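Local coordinates for protein Agap007691-pb (PDB 5C98) that is of unknown function but belongs to the serpin family, many of whose members inhibit serine proteases, at residues Ala19-Asn22 with Lys23-Glu27; Glu27-Lys30 with Ala31-Glu35; Pro135-Leu138 with Ala139-Phe143. All blocks are in the same frame, centred on the assembly; numbering follows the deposited sequence. Where two conformers were deposited one is given.

From the N terminus, the chain first meets contact 1 and then contact 2, which share Glu27 and occupy successive turns of helix 15-32, with centres about 12 Å apart. Contact 1 lies within the helix, beside helices 43-51 and 259-268 and strand 366-372; contact 2 covers its C-terminal end and the turn leading toward strand 39-41, between helices 250-256 and 289-295. Contact 3 comes much later, on helix 133-146 beside strands 95-104 and 124-128, its centre about 31 Å from that of contact 1. Each contact closes only turns of helix or the exit from one, and none encloses another. Nearest atoms of contacts 2 and 3 remain about 16 Å apart.

Contact 1. Residues Ala19-Asn22 with Lys23-Glu27; sequences AANN and KFTLE
Thr25 folds its side chain back onto the carbonyl of Asn21, one helical turn earlier. Its CB lies 3.2 Å from Asn21 O, and the hydroxyl continues back along the helix: OG1 donates to Asn21 O at 2.8 Å. A chi1 of -72° sets OG1 beside the backbone N of its own residue, and that N also donates to Asn21 O, at 2.8 Å. The two donors approach from opposite faces of the carbonyl plane, the amide tilted a little from it and the hydroxyl well above it. OG1 also passes 3.3 Å from Asn21 OD1, where the two side chains cross. CG2, the other branch, is anti to the backbone N, and the Thr25 side chain as a whole packs on Pro43, Val366 and Val369. The amide ends of Asn21 and Asn22 are held outside the helix: Asn21 ND2 donates to Asn365 OD1 and Val366 O, while Asn22 OD1 accepts from Val366 N and Asn22 ND2 donates to Gly364 O. In the next turn Leu26 N donates to Asn22 O at 3.1 Å. Leu26 CG lies 3.5 Å from Asn22 O. On another side of this serpin helix, Lys23 bends at its last torsion to bring NZ 2.9 Å from Glu27 OE2 in a salt bridge. Two bonds thus grip the carbonyl oxygen of buried Asn21, and the threonine hydroxyl has its polar partner inside the helix itself.

Contact 2. Residues Glu27-Lys30 with Ala31-Glu35; sequences EYFK and ACYDE
Cys32 SG touches the rings of both Tyr28 and Phe29, 4.0 Å from Tyr28 CD1 and 4.3 Å from Phe29 CD1. Both are sulfur-aromatic contacts of oblique approach, with SG about 60° off each ring normal. The sulfur reaches them because chi1 of Cys32, 61°, sets SG between its own backbone N and carbonyl carbon, where it also lies 3.5 Å from Tyr28 O. Phe29 also meets Tyr33: CB of Tyr33 lies over one face of the phenylalanine ring, toward its rim, and Phe29 CZ touches Tyr33 CD1 at 4.0 Å. The two planes are turned by 52°, so the rings meet obliquely. Beneath these side chains the helix is ending. Ala31 N still bonds to Glu27 O, but it also shares Tyr28 O weakly, and Cys32 N divides itself between weak bonds to Tyr28 O and Phe29 O. Tyr33 N makes the last firm closure, 2.8 Å from Phe29 O, just as Tyr33 leaves helical backbone angles. This is the C-terminal end of the first long helix of the serpin fold, helix A in family nomenclature, turning toward strand 39-41. A water spans the exit, donating to Lys30 O and Tyr33 O, both at 2.8 Å. Farther out, Thr292 of helix 289-295 packs on Tyr28, Ala31 and Cys32, while Val254 of helix 250-256 touches both Phe29 and Tyr33. Lys30 stretches away to the carbonyls of Asn255 and Ile257, and Lys295 NZ donates to Ala31 O.

Contact 3. Residues Pro135-Leu138 with Ala139-Phe143; sequences PSAL and AVNSF
Pro135 O accepts from Ala139 N at 3.0 Å, and the same i to i+4 spacing joins Ala137 O to Asn141 N and Leu138 O to Ser142 N, while the intervening bond from Val140 N to Ser136 O is long and weak. These turns belong to helix 133-146, which corresponds to helix F of the serpin fold, the helix that lies across the face of the central sheet A. Its inward side chains are small or branched. Ala139 CB comes 3.6 Å from Pro135 O and packs on Glu126, Val128 and Leu102, on the strands below. Val140 follows with two methyls: CG2, beside its own backbone N, reaches 3.5 Å from Ser136 O, whereas CG1 is anti to that N, and the side chain as a whole meets Phe100 and Leu102. The hydroxyl of Ser136 is taken up outside these turns, by Asp132 O near the start of the helix. Ser142 is split over two conformers; in one of them OG lies 2.9 Å from Leu138 O, on the face of the carbonyl plane opposite to Ser142 N, but a bond that rests on one conformer is uncertain. Asn141 leans back along the helix, because a chi1 of -70° lays its amide beside the backbone N, with CG 3.4 Å from Ala137 O. Asn141 ND2 passes 3.3 Å from Ala137 O at a poor angle and is hydrogen-bonded elsewhere, while Asn141 OD1 accepts from Ile155 N, tying the helix to the segment that follows it.

Contact 1. Residues Ala19-Asn22 with Lys23-Glu27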
loop_
_atom_site.group_PDB
_atom_site.type_symbol
_atom_site.label_atom_id
_atom_site.label_comp_id
_atom_site.label_asym_id
_atom_site.label_seq_id
_atom_site.Cartn_x
_atom_site.Cartn_y
_atom_site.Cartn_z
ATOM N N ALA A 19 11.411 5.551 -10.709
ATOM C CA ALA A 19 12.470 4.575 -10.490
ATOM C C ALA A 19 12.795 4.450 -9.008
ATOM O O ALA A 19 12.981 3.340 -8.491
ATOM C CB ALA A 19 13.708 4.965 -11.284
ATOM N N ALA A 20 12.854 5.575 -8.305
ATOM C CA ALA A 20 13.222 5.552 -6.902
ATOM C C ALA A 20 12.099 4.952 -6.076
ATOM O O ALA A 20 12.345 4.153 -5.163
ATOM C CB ALA A 20 13.564 6.951 -6.408
ATOM N N ASN A 21 10.860 5.269 -6.431
ATOM C CA ASN A 21 9.735 4.707 -5.702
ATOM C C ASN A 21 9.661 3.203 -5.876
ATOM O O ASN A 21 9.396 2.487 -4.915
ATOM C CB ASN A 21 8.406 5.337 -6.092
ATOM C CG ASN A 21 7.253 4.610 -5.451
ATOM O OD1 ASN A 21 7.126 4.589 -4.228
ATOM N ND2 ASN A 21 6.440 3.959 -6.263
ATOM N N ASN A 22 9.884 2.703 -7.084
ATOM C CA ASN A 22 9.793 1.267 -7.292
ATOM C C ASN A 22 10.873 0.536 -6.513
ATOM O O ASN A 22 10.594 -0.516 -5.928
ATOM C CB ASN A 22 9.821 0.919 -8.784
ATOM C CG ASN A 22 8.521 1.268 -9.466
ATOM O OD1 ASN A 22 7.523 1.546 -8.793
ATOM N ND2 ASN A 22 8.517 1.250 -10.798
ATOM N N LYS A 23 12.099 1.068 -6.488
ATOM C CA LYS A 23 13.173 0.439 -5.720
ATOM C C LYS A 23 12.826 0.414 -4.233
ATOM O O LYS A 23 12.976 -0.613 -3.562
ATOM C CB LYS A 23 14.506 1.163 -5.941
ATOM C CG LYS A 23 15.692 0.537 -5.211
ATOM C CD LYS A 23 16.995 1.274 -5.507
ATOM C CE LYS A 23 18.176 0.632 -4.804
ATOM N NZ LYS A 23 18.252 1.031 -3.374
ATOM N N PHE A 24 12.370 1.549 -3.700
ATOM C CA PHE A 24 11.988 1.615 -2.288
ATOM C C PHE A 24 10.803 0.696 -1.991
ATOM O O PHE A 24 10.774 0.007 -0.969
ATOM C CB PHE A 24 11.688 3.069 -1.929
ATOM C CG PHE A 24 10.985 3.251 -0.630
ATOM C CD1 PHE A 24 11.635 3.069 0.575
ATOM C CD2 PHE A 24 9.650 3.623 -0.611
ATOM C CE1 PHE A 24 10.930 3.229 1.781
ATOM C CE2 PHE A 24 8.975 3.785 0.583
ATOM C CZ PHE A 24 9.617 3.570 1.768
ATOM N N THR A 25 9.843 0.640 -2.899
ATOM C CA THR A 25 8.653 -0.186 -2.713
ATOM C C THR A 25 9.009 -1.656 -2.541
ATOM O O THR A 25 8.495 -2.331 -1.645
ATOM C CB THR A 25 7.677 0.025 -3.882
ATOM O OG1 THR A 25 7.094 1.315 -3.763
ATOM C CG2 THR A 25 6.567 -0.997 -3.894
ATOM N N LEU A 26 9.877 -2.167 -3.409
ATOM C CA LEU A 26 10.249 -3.573 -3.312
ATOM C C LEU A 26 11.080 -3.843 -2.068
ATOM O O LEU A 26 10.909 -4.888 -1.435
ATOM C CB LEU A 26 10.960 -4.014 -4.592
ATOM C CG LEU A 26 10.090 -3.945 -5.849
ATOM C CD1 LEU A 26 10.971 -4.343 -7.043
ATOM C CD2 LEU A 26 8.801 -4.775 -5.758
ATOM N N GLU A 27 11.974 -2.915 -1.684
ATOM C CA GLU A 27 12.722 -3.088 -0.441
ATOM C C GLU A 27 11.794 -3.091 0.762
ATOM O O GLU A 27 11.935 -3.912 1.673
ATOM C CB GLU A 27 13.735 -1.956 -0.289
ATOM C CG GLU A 27 14.936 -2.083 -1.225
ATOM C CD GLU A 27 15.789 -0.838 -1.268
ATOM O OE1 GLU A 27 15.283 0.263 -0.940
ATOM O OE2 GLU A 27 16.974 -0.963 -1.653
#

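Contact 2. Residues Glu27-Lys30 with Ala31-Glu35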
loop_
_atom_site.group_PDB
_atom_site.type_symbol
_atom_site.label_atom_id
_atom_site.label_comp_id
_atom_site.label_asym_id
_atom_site.label_seq_id
_atom_site.Cartn_x
_atom_site.Cartn_y
_atom_site.Cartn_z
ATOM N N GLU A 27 11.974 -2.915 -1.684
ATOM C CA GLU A 27 12.722 -3.088 -0.441
ATOM C C GLU A 27 11.794 -3.091 0.762
ATOM O O GLU A 27 11.935 -3.912 1.673
ATOM C CB GLU A 27 13.735 -1.956 -0.289
ATOM C CG GLU A 27 14.936 -2.083 -1.225
ATOM C CD GLU A 27 15.789 -0.838 -1.268
ATOM O OE1 GLU A 27 15.283 0.263 -0.940
ATOM O OE2 GLU A 27 16.974 -0.963 -1.653
ATOM N N TYR A 28 10.840 -2.168 0.788
ATOM C CA TYR A 28 9.890 -2.106 1.888
ATOM C C TYR A 28 9.072 -3.389 1.970
ATOM O O TYR A 28 8.855 -3.936 3.055
ATOM C CB TYR A 28 8.981 -0.912 1.639
ATOM C CG TYR A 28 8.002 -0.562 2.740
ATOM C CD1 TYR A 28 6.832 -1.274 2.925
ATOM C CD2 TYR A 28 8.217 0.545 3.545
ATOM C CE1 TYR A 28 5.917 -0.907 3.891
ATOM C CE2 TYR A 28 7.311 0.904 4.516
ATOM C CZ TYR A 28 6.182 0.190 4.687
ATOM O OH TYR A 28 5.242 0.562 5.644
ATOM N N PHE A 29 8.578 -3.862 0.831
ATOM C CA PHE A 29 7.778 -5.083 0.854
ATOM C C PHE A 29 8.586 -6.270 1.363
ATOM O O PHE A 29 8.070 -7.075 2.138
ATOM C CB PHE A 29 7.171 -5.376 -0.519
ATOM C CG PHE A 29 6.236 -6.547 -0.510
ATOM C CD1 PHE A 29 5.149 -6.566 0.340
ATOM C CD2 PHE A 29 6.460 -7.647 -1.298
ATOM C CE1 PHE A 29 4.299 -7.647 0.385
ATOM C CE2 PHE A 29 5.574 -8.711 -1.247
ATOM C CZ PHE A 29 4.520 -8.689 -0.404
ATOM N N LYS A 30 9.848 -6.392 0.949
ATOM C CA LYS A 30 10.685 -7.473 1.464
ATOM C C LYS A 30 10.827 -7.387 2.971
ATOM O O LYS A 30 10.953 -8.412 3.645
ATOM C CB LYS A 30 12.089 -7.415 0.840
ATOM C CG LYS A 30 12.089 -7.814 -0.585
ATOM C CD LYS A 30 13.420 -7.556 -1.276
ATOM C CE LYS A 30 13.141 -7.430 -2.762
ATOM N NZ LYS A 30 14.375 -7.594 -3.524
ATOM N N ALA A 31 10.849 -6.176 3.518
ATOM C CA ALA A 31 10.997 -6.004 4.958
ATOM C C ALA A 31 9.723 -6.326 5.716
ATOM O O ALA A 31 9.802 -6.634 6.909
ATOM C CB ALA A 31 11.402 -4.558 5.270
ATOM N N CYS A 32 8.549 -6.248 5.089
ATOM C CA CYS A 32 7.331 -6.593 5.817
ATOM C C CYS A 32 6.690 -7.913 5.402
ATOM O O CYS A 32 5.838 -8.418 6.143
ATOM C CB CYS A 32 6.321 -5.439 5.823
ATOM S SG CYS A 32 5.735 -4.929 4.253
ATOM N N TYR A 33 7.106 -8.523 4.294
ATOM C CA TYR A 33 6.503 -9.774 3.860
ATOM C C TYR A 33 6.682 -10.829 4.930
ATOM O O TYR A 33 7.765 -10.981 5.501
ATOM C CB TYR A 33 7.162 -10.263 2.576
ATOM C CG TYR A 33 6.809 -11.654 2.145
ATOM C CD1 TYR A 33 5.541 -11.958 1.677
ATOM C CD2 TYR A 33 7.757 -12.663 2.163
ATOM C CE1 TYR A 33 5.232 -13.232 1.274
ATOM C CE2 TYR A 33 7.472 -13.922 1.741
ATOM C CZ TYR A 33 6.207 -14.223 1.275
ATOM O OH TYR A 33 5.929 -15.507 0.855
ATOM N N ASP A 34 5.605 -11.564 5.194
ATOM C CA ASP A 34 5.611 -12.716 6.087
ATOM C C ASP A 34 4.894 -13.817 5.317
ATOM O O ASP A 34 3.716 -13.658 4.967
ATOM C CB ASP A 34 4.892 -12.369 7.386
ATOM C CG ASP A 34 4.810 -13.538 8.366
ATOM O OD1 ASP A 34 4.956 -14.735 7.988
ATOM O OD2 ASP A 34 4.593 -13.237 9.557
ATOM N N GLU A 35 5.617 -14.883 4.974
ATOM C CA GLU A 35 5.047 -15.906 4.097
ATOM C C GLU A 35 3.779 -16.518 4.672
ATOM O O GLU A 35 2.984 -17.076 3.910
ATOM C CB GLU A 35 6.075 -16.981 3.705
ATOM C CG GLU A 35 6.524 -17.884 4.821
ATOM C CD GLU A 35 7.559 -18.912 4.384
ATOM O OE1 GLU A 35 7.934 -18.967 3.188
ATOM O OE2 GLU A 35 7.994 -19.696 5.247
HETATM O O HOH W 1 10.176 -9.722 5.980
#

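Contact 3. Residues Pro135-Leu138 with Ala139-Phe143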
loop_
_atom_site.group_PDB
_atom_site.type_symbol
_atom_site.label_atom_id
_atom_site.label_comp_id
_atom_site.label_asym_id
_atom_site.label_seq_id
_atom_site.Cartn_x
_atom_site.Cartn_y
_atom_site.Cartn_z
ATOM N N PRO A 135 -11.947 8.004 22.007
ATOM C CA PRO A 135 -12.223 9.042 21.000
ATOM C C PRO A 135 -11.147 9.134 19.953
ATOM O O PRO A 135 -11.427 9.493 18.800
ATOM C CB PRO A 135 -12.312 10.336 21.824
ATOM C CG PRO A 135 -11.565 10.030 23.091
ATOM C CD PRO A 135 -11.850 8.574 23.362
ATOM N N SER A 136 -9.910 8.826 20.322
ATOM C CA SER A 136 -8.823 8.873 19.357
ATOM C C SER A 136 -9.042 7.862 18.234
ATOM O O SER A 136 -8.957 8.198 17.044
ATOM C CB SER A 136 -7.496 8.621 20.081
ATOM O OG SER A 136 -7.183 9.671 20.982
ATOM N N ALA A 137 -9.378 6.626 18.585
ATOM C CA ALA A 137 -9.640 5.625 17.556
ATOM C C ALA A 137 -10.902 5.947 16.765
ATOM O O ALA A 137 -10.949 5.731 15.543
ATOM C CB ALA A 137 -9.712 4.229 18.175
ATOM N N LEU A 138 -11.925 6.494 17.431
ATOM C CA LEU A 138 -13.162 6.809 16.731
ATOM C C LEU A 138 -12.943 7.882 15.671
ATOM O O LEU A 138 -13.535 7.820 14.588
ATOM C CB LEU A 138 -14.236 7.250 17.726
ATOM C CG LEU A 138 -15.605 7.486 17.080
ATOM C CD1 LEU A 138 -16.129 6.223 16.436
ATOM C CD2 LEU A 138 -16.597 8.009 18.113
ATOM N N ALA A 139 -12.097 8.867 15.949
ATOM C CA ALA A 139 -11.838 9.894 14.948
ATOM C C ALA A 139 -11.254 9.281 13.688
ATOM O O ALA A 139 -11.660 9.623 12.570
ATOM C CB ALA A 139 -10.900 10.958 15.527
ATOM N N VAL A 140 -10.301 8.360 13.844
ATOM C CA VAL A 140 -9.686 7.723 12.688
ATOM C C VAL A 140 -10.702 6.858 11.956
ATOM O O VAL A 140 -10.869 6.950 10.730
ATOM C CB VAL A 140 -8.472 6.880 13.126
ATOM C CG1 VAL A 140 -7.827 6.196 11.901
ATOM C CG2 VAL A 140 -7.456 7.763 13.864
ATOM N N ASN A 141 -11.375 5.987 12.690
ATOM C CA ASN A 141 -12.276 5.031 12.048
ATOM C C ASN A 141 -13.429 5.738 11.350
ATOM O O ASN A 141 -13.824 5.331 10.249
ATOM C CB ASN A 141 -12.786 4.013 13.057
ATOM C CG ASN A 141 -11.705 3.059 13.500
ATOM O OD1 ASN A 141 -10.783 2.759 12.736
ATOM N ND2 ASN A 141 -11.784 2.606 14.744
ATOM N N SER A 142 -13.972 6.806 11.962
ATOM C CA SER A 142 -15.074 7.521 11.330
ATOM C C SER A 142 -14.617 8.247 10.069
ATOM O O SER A 142 -15.362 8.287 9.079
ATOM C CB SER A 142 -15.764 8.461 12.324
ATOM O OG SER A 142 -14.928 9.520 12.737
ATOM N N PHE A 143 -13.399 8.793 10.064
ATOM C CA PHE A 143 -12.892 9.446 8.860
ATOM C C PHE A 143 -12.844 8.471 7.694
ATOM O O PHE A 143 -13.332 8.778 6.598
ATOM C CB PHE A 143 -11.512 10.045 9.099
ATOM C CG PHE A 143 -10.877 10.603 7.864
ATOM C CD1 PHE A 143 -11.205 11.876 7.427
ATOM C CD2 PHE A 143 -9.944 9.875 7.153
ATOM C CE1 PHE A 143 -10.624 12.399 6.307
ATOM C CE2 PHE A 143 -9.368 10.402 6.026
ATOM C CZ PHE A 143 -9.718 11.659 5.599
#